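Local coordinates for protein FimX (Pseudomonas aeruginosa PAO1, PDB 3HV8) that belongs to the EAL-domain family, folding as an alpha/beta barrel that holds C2E in its ligand pocket, at residues I83-I88 / L122-V127; L111-L116 / T149-Q154; G213-L218 / A242-I247. All blocks are in the same frame, centred on the assembly; numbering follows the deposited sequence. Where two conformers were deposited one is given.

Contact 1. Residues I83-I88 / L122-V127; sequences IDRWVI and LPWLGV. With C2E (9,9'-[(2R,3R,3aS,5S,7aR,9R,10R,10aS,12S,14aR)-3,5,10,12-tetrahydroxy-5,12-dioxidooctahydro-2H,7H-difuro[3,2-d:3',2'-j][1,3,7,9,2,8]tetraoxadiphosphacyclododecine-2,9-diyl]bis(2-amino-1,9-dihydro-6H-purin-6-one)), chain B.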
loop_
_atom_site.group_PDB
_atom_site.type_symbol
_atom_site.label_atom_id
_atom_site.label_comp_id
_atom_site.label_asym_id
_atom_site.label_seq_id
_atom_site.Cartn_x
_atom_site.Cartn_y
_atom_site.Cartn_z
ATOM N N ILE A 83 -14.813 -5.785 -0.184
ATOM C CA ILE A 83 -13.577 -6.233 0.439
ATOM C C ILE A 83 -12.730 -5.046 0.897
ATOM O O ILE A 83 -12.230 -5.025 2.028
ATOM C CB ILE A 83 -12.766 -7.145 -0.518
ATOM C CG1 ILE A 83 -13.472 -8.498 -0.666
ATOM C CG2 ILE A 83 -11.333 -7.297 -0.032
ATOM C CD1 ILE A 83 -12.832 -9.422 -1.698
ATOM N N ASP A 84 -12.594 -4.040 0.041
ATOM C CA ASP A 84 -11.838 -2.854 0.425
ATOM C C ASP A 84 -12.461 -2.154 1.643
ATOM O O ASP A 84 -11.739 -1.717 2.534
ATOM C CB ASP A 84 -11.716 -1.871 -0.753
ATOM C CG ASP A 84 -10.700 -2.315 -1.800
ATOM O OD1 ASP A 84 -9.883 -3.231 -1.532
ATOM O OD2 ASP A 84 -10.734 -1.735 -2.899
ATOM N N ARG A 85 -13.788 -2.059 1.701
ATOM C CA ARG A 85 -14.411 -1.422 2.862
ATOM C C ARG A 85 -14.136 -2.227 4.130
ATOM O O ARG A 85 -13.921 -1.640 5.190
ATOM C CB ARG A 85 -15.928 -1.265 2.685
ATOM C CG ARG A 85 -16.379 -0.521 1.422
ATOM C CD ARG A 85 -16.079 0.966 1.424
ATOM N NE ARG A 85 -16.638 1.641 0.241
ATOM C CZ ARG A 85 -17.847 2.204 0.189
ATOM N NH1 ARG A 85 -18.267 2.790 -0.929
ATOM N NH2 ARG A 85 -18.641 2.185 1.255
ATOM N N TRP A 86 -14.133 -3.560 4.031
ATOM C CA TRP A 86 -13.827 -4.411 5.189
ATOM C C TRP A 86 -12.404 -4.117 5.674
ATOM O O TRP A 86 -12.158 -3.947 6.869
ATOM C CB TRP A 86 -13.973 -5.906 4.832
ATOM C CG TRP A 86 -13.896 -6.798 6.023
ATOM C CD1 TRP A 86 -14.963 -7.294 6.742
ATOM C CD2 TRP A 86 -12.718 -7.301 6.664
ATOM N NE1 TRP A 86 -14.511 -8.061 7.777
ATOM C CE2 TRP A 86 -13.142 -8.076 7.771
ATOM C CE3 TRP A 86 -11.344 -7.157 6.429
ATOM C CZ2 TRP A 86 -12.242 -8.720 8.628
ATOM C CZ3 TRP A 86 -10.449 -7.797 7.281
ATOM C CH2 TRP A 86 -10.904 -8.564 8.374
ATOM N N VAL A 87 -11.461 -4.034 4.740
ATOM C CA VAL A 87 -10.082 -3.782 5.107
ATOM C C VAL A 87 -9.926 -2.414 5.740
ATOM O O VAL A 87 -9.284 -2.279 6.776
ATOM C CB VAL A 87 -9.155 -3.896 3.880
ATOM C CG1 VAL A 87 -7.743 -3.398 4.230
ATOM C CG2 VAL A 87 -9.122 -5.348 3.349
ATOM N N ILE A 88 -10.531 -1.404 5.116
ATOM C CA ILE A 88 -10.415 -0.034 5.599
ATOM C C ILE A 88 -11.080 0.105 6.961
ATOM O O ILE A 88 -10.521 0.707 7.865
ATOM C CB ILE A 88 -11.037 0.961 4.619
ATOM C CG1 ILE A 88 -10.262 0.945 3.289
ATOM C CG2 ILE A 88 -11.057 2.379 5.207
ATOM C CD1 ILE A 88 -11.011 1.619 2.146
ATOM N N LEU A 122 -15.371 8.063 -1.082
ATOM C CA LEU A 122 -15.019 9.264 -0.328
ATOM C C LEU A 122 -16.068 9.658 0.718
ATOM O O LEU A 122 -15.725 9.862 1.883
ATOM C CB LEU A 122 -14.714 10.438 -1.267
ATOM C CG LEU A 122 -13.379 10.408 -2.014
ATOM C CD1 LEU A 122 -13.339 11.538 -3.030
ATOM C CD2 LEU A 122 -12.219 10.513 -1.041
ATOM N N PRO A 123 -17.350 9.767 0.313
ATOM C CA PRO A 123 -18.378 10.089 1.309
ATOM C C PRO A 123 -18.367 9.091 2.468
ATOM O O PRO A 123 -18.449 9.496 3.625
ATOM C CB PRO A 123 -19.689 9.973 0.516
ATOM C CG PRO A 123 -19.313 10.224 -0.888
ATOM C CD PRO A 123 -17.918 9.643 -1.039
ATOM N N TRP A 124 -18.247 7.799 2.167
ATOM C CA TRP A 124 -18.234 6.790 3.218
ATOM C C TRP A 124 -16.997 6.901 4.108
ATOM O O TRP A 124 -17.081 6.790 5.325
ATOM C CB TRP A 124 -18.326 5.385 2.614
ATOM C CG TRP A 124 -18.093 4.290 3.627
ATOM C CD1 TRP A 124 -19.023 3.731 4.457
ATOM C CD2 TRP A 124 -16.847 3.623 3.917
ATOM N NE1 TRP A 124 -18.438 2.767 5.243
ATOM C CE2 TRP A 124 -17.106 2.680 4.934
ATOM C CE3 TRP A 124 -15.542 3.740 3.418
ATOM C CZ2 TRP A 124 -16.113 1.852 5.465
ATOM C CZ3 TRP A 124 -14.557 2.921 3.945
ATOM C CH2 TRP A 124 -14.842 1.991 4.960
ATOM N N LEU A 125 -15.837 7.111 3.486
ATOM C CA LEU A 125 -14.600 7.180 4.248
ATOM C C LEU A 125 -14.648 8.352 5.226
ATOM O O LEU A 125 -14.221 8.227 6.365
ATOM C CB LEU A 125 -13.395 7.305 3.306
ATOM C CG LEU A 125 -12.003 7.454 3.915
ATOM C CD1 LEU A 125 -11.648 6.269 4.790
ATOM C CD2 LEU A 125 -10.984 7.622 2.789
ATOM N N GLY A 126 -15.203 9.466 4.761
ATOM C CA GLY A 126 -15.369 10.641 5.595
ATOM C C GLY A 126 -16.111 10.314 6.876
ATOM O O GLY A 126 -15.673 10.672 7.972
ATOM N N VAL A 127 -17.232 9.614 6.747
ATOM C CA VAL A 127 -18.017 9.258 7.929
ATOM C C VAL A 127 -17.341 8.189 8.785
ATOM O O VAL A 127 -17.428 8.220 10.006
ATOM C CB VAL A 127 -19.450 8.827 7.558
ATOM C CG1 VAL A 127 -20.128 8.140 8.745
ATOM C CG2 VAL A 127 -20.246 10.033 7.099
HETATM P P1 C2E B . 1.965 -5.963 -3.518
HETATM O O2P C2E B . 2.517 -4.505 -3.867
HETATM O O1P C2E B . 2.668 -6.899 -4.418
HETATM O "O5'" C2E B . 2.342 -6.483 -2.060
HETATM C "C5'" C2E B . 3.662 -7.028 -1.869
HETATM C "C4'" C2E B . 3.716 -8.568 -1.956
HETATM O "O4'" C2E B . 5.070 -8.999 -1.675
HETATM C "C3'" C2E B . 2.877 -9.075 -0.790
HETATM O "O3'" C2E B . 2.189 -10.271 -1.187
HETATM C "C2'" C2E B . 3.902 -9.316 0.344
HETATM O "O2'" C2E B . 3.524 -10.339 1.245
HETATM C "C1'" C2E B . 5.128 -9.741 -0.466
HETATM N N9 C2E B . 6.406 -9.483 0.179
HETATM C C8 C2E B . 6.654 -8.634 1.232
HETATM N N7 C2E B . 7.951 -8.531 1.417
HETATM C C5 C2E B . 8.586 -9.325 0.506
HETATM C C6 C2E B . 9.944 -9.613 0.244
HETATM O O6 C2E B . 10.872 -9.082 0.857
HETATM N N1 C2E B . 10.195 -10.484 -0.745
HETATM C C2 C2E B . 9.198 -11.068 -1.463
HETATM N N2 C2E B . 9.535 -11.944 -2.462
HETATM N N3 C2E B . 7.932 -10.809 -1.231
HETATM C C4 C2E B . 7.606 -9.945 -0.268
HETATM P P11 C2E B . 0.634 -10.383 -0.787
HETATM O O21 C2E B . 0.124 -11.796 -1.255
HETATM O O11 C2E B . 0.429 -10.077 0.644
HETATM O O5A C2E B . -0.069 -9.223 -1.609
HETATM C C5A C2E B . -0.033 -9.268 -3.042
HETATM C C4A C2E B . -0.903 -8.163 -3.636
HETATM O O4A C2E B . -2.262 -8.353 -3.214
HETATM C C3A C2E B . -0.543 -6.749 -3.177
HETATM O O3A C2E B . 0.465 -6.149 -3.980
HETATM C C2A C2E B . -1.856 -6.017 -3.460
HETATM O O2A C2E B . -1.996 -5.770 -4.870
HETATM C C1A C2E B . -2.891 -7.092 -3.109
HETATM N N91 C2E B . -3.324 -6.896 -1.732
HETATM C C81 C2E B . -2.791 -7.415 -0.586
HETATM N N71 C2E B . -3.490 -6.985 0.428
HETATM C C51 C2E B . -4.540 -6.234 -0.018
HETATM C C61 C2E B . -5.625 -5.556 0.576
HETATM O O61 C2E B . -5.765 -5.444 1.801
HETATM N N11 C2E B . -6.472 -4.928 -0.280
HETATM C C21 C2E B . -6.310 -4.942 -1.639
HETATM N N21 C2E B . -7.186 -4.247 -2.424
HETATM N N31 C2E B . -5.296 -5.542 -2.204
HETATM C C41 C2E B . -4.433 -6.193 -1.415
#
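Arg85 and Trp124 join two neighbouring helices on the outside of the EAL alpha/beta barrel, and illustrate how a long charged side chain can bridge well-separated helices. The axes of 83-88 and 122-127 run nearly parallel, at 20°, and approach to 11.9 Å. Arg85 CB lies 4.1 Å from Trp124 CH2, at the far rim of the indole. A bend at chi2 (-70°) lays the chain over the ring face, with Arg85 CD 3.5 Å from the centroid of the Trp124 six-membered ring in a CH-pi contact. Arg85 NE passes over Trp124 CE3 and CD2. Arg85 CZ is 4.4 Å from the centroid of the Trp124 five-membered ring, an off-centre cation-pi contact, and the guanidinium stacks on the indole with the planes 27° apart. At the tip, Arg85 NH2 comes within 3.2 Å of Trp124 CG, while NH1 turns to a salt bridge with Asp118. The indole is held along its face by arginine and at its edge by Ile88, whose CG2 is 3.8 Å from Trp124 CZ3. Ile88 CG2 also reaches Leu125 CD1 at 4.0 Å. On another side of helix 80-96, Asp84 OD1 accepts a hydrogen bond of 3.0 Å from C2E N21.

Contact 2. Residues L111-L116 / T149-Q154; sequences LSSASL and TSYLKQ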
loop_
_atom_site.group_PDB
_atom_site.type_symbol
_atom_site.label_atom_id
_atom_site.label_comp_id
_atom_site.label_asym_id
_atom_site.label_seq_id
_atom_site.Cartn_x
_atom_site.Cartn_y
_atom_site.Cartn_z
ATOM N N LEU A 111 -5.964 -0.082 -2.274
ATOM C CA LEU A 111 -7.269 0.063 -2.913
ATOM C C LEU A 111 -7.285 -0.694 -4.235
ATOM O O LEU A 111 -6.356 -0.561 -5.052
ATOM C CB LEU A 111 -7.584 1.535 -3.178
ATOM C CG LEU A 111 -7.783 2.384 -1.932
ATOM C CD1 LEU A 111 -8.042 3.833 -2.362
ATOM C CD2 LEU A 111 -8.918 1.856 -1.030
ATOM N N SER A 112 -8.336 -1.465 -4.476
ATOM C CA SER A 112 -8.521 -2.082 -5.789
ATOM C C SER A 112 -9.001 -1.049 -6.811
ATOM O O SER A 112 -9.463 0.037 -6.450
ATOM C CB SER A 112 -9.552 -3.216 -5.714
ATOM O OG SER A 112 -10.846 -2.682 -5.502
ATOM N N SER A 113 -8.908 -1.399 -8.093
ATOM C CA SER A 113 -9.392 -0.496 -9.130
ATOM C C SER A 113 -10.889 -0.232 -8.992
ATOM O O SER A 113 -11.372 0.833 -9.371
ATOM C CB SER A 113 -9.071 -1.048 -10.518
ATOM O OG SER A 113 -9.802 -2.246 -10.758
ATOM N N ALA A 114 -11.631 -1.198 -8.465
ATOM C CA ALA A 114 -13.061 -0.984 -8.268
ATOM C C ALA A 114 -13.302 0.171 -7.303
ATOM O O ALA A 114 -14.165 1.013 -7.541
ATOM C CB ALA A 114 -13.728 -2.263 -7.779
ATOM N N SER A 115 -12.517 0.247 -6.233
ATOM C CA SER A 115 -12.671 1.351 -5.294
ATOM C C SER A 115 -12.283 2.694 -5.916
ATOM O O SER A 115 -12.868 3.723 -5.586
ATOM C CB SER A 115 -11.908 1.092 -3.995
ATOM O OG SER A 115 -12.546 0.066 -3.248
ATOM N N LEU A 116 -11.310 2.698 -6.825
ATOM C CA LEU A 116 -10.963 3.944 -7.512
ATOM C C LEU A 116 -12.174 4.506 -8.228
ATOM O O LEU A 116 -12.399 5.716 -8.247
ATOM C CB LEU A 116 -9.861 3.723 -8.541
ATOM C CG LEU A 116 -8.483 3.403 -7.999
ATOM C CD1 LEU A 116 -7.496 3.198 -9.143
ATOM C CD2 LEU A 116 -8.015 4.524 -7.080
ATOM N N THR A 149 -2.676 4.692 -13.715
ATOM C CA THR A 149 -2.525 5.033 -15.114
ATOM C C THR A 149 -3.790 4.678 -15.913
ATOM O O THR A 149 -4.251 5.453 -16.750
ATOM C CB THR A 149 -1.287 4.306 -15.656
ATOM O OG1 THR A 149 -0.181 4.549 -14.760
ATOM C CG2 THR A 149 -0.931 4.804 -17.036
ATOM N N SER A 150 -4.378 3.527 -15.615
ATOM C CA SER A 150 -5.587 3.078 -16.304
ATOM C C SER A 150 -6.798 3.934 -15.993
ATOM O O SER A 150 -7.696 4.089 -16.827
ATOM C CB SER A 150 -5.938 1.646 -15.879
ATOM O OG SER A 150 -4.974 0.702 -16.298
ATOM N N TYR A 151 -6.859 4.448 -14.771
ATOM C CA TYR A 151 -8.025 5.176 -14.280
ATOM C C TYR A 151 -7.577 6.545 -13.787
ATOM O O TYR A 151 -7.865 6.941 -12.658
ATOM C CB TYR A 151 -8.701 4.390 -13.140
ATOM C CG TYR A 151 -9.066 2.986 -13.558
ATOM C CD1 TYR A 151 -10.193 2.748 -14.337
ATOM C CD2 TYR A 151 -8.260 1.906 -13.213
ATOM C CE1 TYR A 151 -10.516 1.460 -14.737
ATOM C CE2 TYR A 151 -8.578 0.611 -13.612
ATOM C CZ TYR A 151 -9.704 0.405 -14.383
ATOM O OH TYR A 151 -9.996 -0.876 -14.800
ATOM N N LEU A 152 -6.850 7.252 -14.642
ATOM C CA LEU A 152 -6.174 8.479 -14.230
ATOM C C LEU A 152 -7.138 9.541 -13.712
ATOM O O LEU A 152 -6.906 10.126 -12.662
ATOM C CB LEU A 152 -5.339 9.019 -15.379
ATOM C CG LEU A 152 -4.449 10.205 -15.037
ATOM C CD1 LEU A 152 -3.324 9.770 -14.118
ATOM C CD2 LEU A 152 -3.892 10.816 -16.317
ATOM N N LYS A 153 -8.227 9.789 -14.431
ATOM C CA LYS A 153 -9.188 10.791 -13.969
ATOM C C LYS A 153 -9.774 10.428 -12.606
ATOM O O LYS A 153 -9.871 11.272 -11.712
ATOM C CB LYS A 153 -10.289 11.019 -15.009
ATOM C CG LYS A 153 -9.803 11.841 -16.197
ATOM C CD LYS A 153 -10.926 12.253 -17.139
ATOM C CE LYS A 153 -10.350 12.791 -18.448
ATOM N NZ LYS A 153 -11.357 13.536 -19.262
ATOM N N GLN A 154 -10.117 9.156 -12.413
ATOM C CA GLN A 154 -10.666 8.730 -11.134
ATOM C C GLN A 154 -9.642 8.769 -10.003
ATOM O O GLN A 154 -9.972 9.110 -8.871
ATOM C CB GLN A 154 -11.246 7.329 -11.255
ATOM C CG GLN A 154 -12.351 7.262 -12.273
ATOM C CD GLN A 154 -11.882 6.721 -13.615
ATOM O OE1 GLN A 154 -10.841 7.121 -14.157
ATOM N NE2 GLN A 154 -12.657 5.794 -14.159
HETATM O O HOH W 1 -12.560 8.508 -7.753
#
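Tyr151 meets Ser113 where two loops of the barrel come together, an example of a helix break turned to use in packing. Helix 145-150 closes with Thr149 and Ser150, and Tyr151 is the residue that leaves helical backbone angles; it is also the N-cap position of helix 152-164. Its CG stands anti to its own carbonyl carbon (chi1 -55°), carrying the ring across to the short helix 113-116. There Tyr151 CE2 lies 3.5 Å from Ser113 CB, an oblique approach made by the serine methylene, while Ser113 OG bonds to Lys75. Leu116, modelled in two conformers, may add a looser contact with the ring. After Leu152 and Lys153, the helix brings Gln154 CB to 3.6 Å from Leu116 O. A water 2.8 Å from Leu116 O and 2.9 Å from Gln154 O can donate to either carbonyl, though other acceptors compete for its protons. Helix 113-116 starts from Ser112, whose OG caps it through a weak bond from Ser115 N and also bonds to Asp84. Such short helices and turns, following the parallel strands 105-110 and 139-144, are the strand-to-helix connections of an alpha/beta barrel; Leu111 and Ser112 belong here to the C2E pocket.

Contact 3. Residues G213-L218 / A242-I247; sequences GLIAEL and AGATYI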
loop_
_atom_site.group_PDB
_atom_site.type_symbol
_atom_site.label_atom_id
_atom_site.label_comp_id
_atom_site.label_asym_id
_atom_site.label_seq_id
_atom_site.Cartn_x
_atom_site.Cartn_y
_atom_site.Cartn_z
ATOM N N GLY A 213 19.091 6.372 -10.220
ATOM C CA GLY A 213 18.456 7.421 -11.008
ATOM C C GLY A 213 16.970 7.578 -10.724
ATOM O O GLY A 213 16.427 8.684 -10.707
ATOM N N LEU A 214 16.305 6.453 -10.503
ATOM C CA LEU A 214 14.876 6.453 -10.219
ATOM C C LEU A 214 14.608 7.156 -8.892
ATOM O O LEU A 214 13.757 8.053 -8.807
ATOM C CB LEU A 214 14.383 5.014 -10.171
ATOM C CG LEU A 214 12.901 4.786 -9.976
ATOM C CD1 LEU A 214 12.138 5.459 -11.101
ATOM C CD2 LEU A 214 12.615 3.293 -9.960
ATOM N N ILE A 215 15.328 6.739 -7.859
ATOM C CA ILE A 215 15.252 7.373 -6.552
ATOM C C ILE A 215 15.562 8.866 -6.642
ATOM O O ILE A 215 14.840 9.690 -6.074
ATOM C CB ILE A 215 16.180 6.649 -5.542
ATOM C CG1 ILE A 215 15.652 5.232 -5.288
ATOM C CG2 ILE A 215 16.317 7.450 -4.254
ATOM C CD1 ILE A 215 16.592 4.342 -4.485
ATOM N N ALA A 216 16.607 9.225 -7.386
ATOM C CA ALA A 216 16.990 10.623 -7.468
ATOM C C ALA A 216 15.890 11.473 -8.093
ATOM O O ALA A 216 15.611 12.585 -7.635
ATOM C CB ALA A 216 18.280 10.770 -8.251
ATOM N N GLU A 217 15.245 10.941 -9.125
ATOM C CA GLU A 217 14.198 11.694 -9.790
ATOM C C GLU A 217 12.931 11.831 -8.941
ATOM O O GLU A 217 12.279 12.874 -8.959
ATOM C CB GLU A 217 13.877 11.120 -11.170
ATOM C CG GLU A 217 12.854 11.975 -11.921
ATOM C CD GLU A 217 13.296 13.425 -12.065
ATOM O OE1 GLU A 217 14.521 13.661 -12.163
ATOM O OE2 GLU A 217 12.429 14.330 -12.080
ATOM N N LEU A 218 12.593 10.785 -8.187
ATOM C CA LEU A 218 11.487 10.888 -7.236
ATOM C C LEU A 218 11.739 11.996 -6.217
ATOM O O LEU A 218 10.849 12.791 -5.908
ATOM C CB LEU A 218 11.290 9.571 -6.507
ATOM C CG LEU A 218 10.669 8.475 -7.358
ATOM C CD1 LEU A 218 10.781 7.126 -6.648
ATOM C CD2 LEU A 218 9.224 8.837 -7.680
ATOM N N ALA A 242 21.907 4.818 -1.871
ATOM C CA ALA A 242 21.176 5.417 -2.986
ATOM C C ALA A 242 20.208 6.507 -2.510
ATOM O O ALA A 242 19.678 7.276 -3.317
ATOM C CB ALA A 242 20.446 4.348 -3.785
ATOM N N GLY A 243 19.979 6.575 -1.201
ATOM C CA GLY A 243 19.175 7.640 -0.623
ATOM C C GLY A 243 17.695 7.336 -0.403
ATOM O O GLY A 243 16.920 8.238 -0.063
ATOM N N ALA A 244 17.298 6.081 -0.556
ATOM C CA ALA A 244 15.899 5.694 -0.309
ATOM C C ALA A 244 15.409 6.253 1.029
ATOM O O ALA A 244 16.117 6.154 2.046
ATOM C CB ALA A 244 15.776 4.188 -0.300
ATOM N N THR A 245 14.199 6.816 1.073
ATOM C CA THR A 245 13.715 7.328 2.358
ATOM C C THR A 245 13.152 6.242 3.284
ATOM O O THR A 245 13.211 6.389 4.509
ATOM C CB THR A 245 12.733 8.521 2.248
ATOM O OG1 THR A 245 11.867 8.315 1.145
ATOM C CG2 THR A 245 13.502 9.818 2.017
ATOM N N TYR A 246 12.615 5.170 2.692
ATOM C CA TYR A 246 12.075 4.045 3.430
ATOM C C TYR A 246 12.383 2.750 2.709
ATOM O O TYR A 246 12.516 2.726 1.478
ATOM C CB TYR A 246 10.538 4.109 3.549
ATOM C CG TYR A 246 9.971 5.340 4.205
ATOM C CD1 TYR A 246 9.649 5.346 5.554
ATOM C CD2 TYR A 246 9.698 6.483 3.456
ATOM C CE1 TYR A 246 9.118 6.482 6.162
ATOM C CE2 TYR A 246 9.179 7.614 4.054
ATOM C CZ TYR A 246 8.873 7.598 5.399
ATOM O OH TYR A 246 8.335 8.723 6.001
ATOM N N ILE A 247 12.485 1.681 3.498
ATOM C CA ILE A 247 12.631 0.340 2.952
ATOM C C ILE A 247 11.685 -0.658 3.625
ATOM O O ILE A 247 11.141 -0.410 4.707
ATOM C CB ILE A 247 14.102 -0.150 3.040
ATOM C CG1 ILE A 247 14.576 -0.132 4.494
ATOM C CG2 ILE A 247 14.997 0.675 2.109
ATOM C CD1 ILE A 247 15.980 -0.742 4.678
#
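With chi1 at -66°, Ile215 sends CG1 and CG2 by separate routes to Ala242 and Ala244. CG1 stands anti to the carbonyl carbon and CG2 anti to the backbone N; the extended chi2 (171°) then carries CD1 outward from the helix. Ile215 CG2 settles against backbone, 3.5 Å from Ala242 O and 4.1 Å from Ala244 N. Ile215 CD1 meets methyls instead: Ala242 CB at 3.9 Å and, more loosely, Ala244 CB at 4.3 Å. One isoleucine from helix 205-220 packs along a turn of small residues, and the backbones can draw near, Ile215 CA lying 6.5 Å from Ala244 CA. The turn owes its shape to Gly243, which leaves helix 233-242 with a positive phi of 95° and two bonds back into the last turn. Beyond it Ala244 also rests on Val227, and Tyr246 pairs its backbone with Ser225 and Val227, placing the chain beside strand 224-227. What this exemplifies is a Schellman motif ending the helix of a beta-alpha-beta crossover, in which strand 224-227, helix 233-242 and the parallel strand 246-247 follow in turn, with helix 205-220 packed against the helix-to-strand junction.

In the fold
After the opening helices and strands, the chain enters helix 80-96, and contact 1 closes when helix 121-132 packs beside it. Contact 2 opens inside that span, at 111-116, and closes only at 149-154, so the two cross instead of nesting. They also touch in space: Asp84 OD2 of contact 1 probably hydrogen-bonds Ser112 OG and Ser115 OG of contact 2, linking helix 80-96 to the turn after strand 105-110 beside the C2E pocket. Contact 3 follows in series, joining helix 205-220 to the entry of strand 246-247 and enclosing strand 224-227 and helix 233-242. Its centre is about 31 Å from that of contact 1, on the opposite side of the chain's centre.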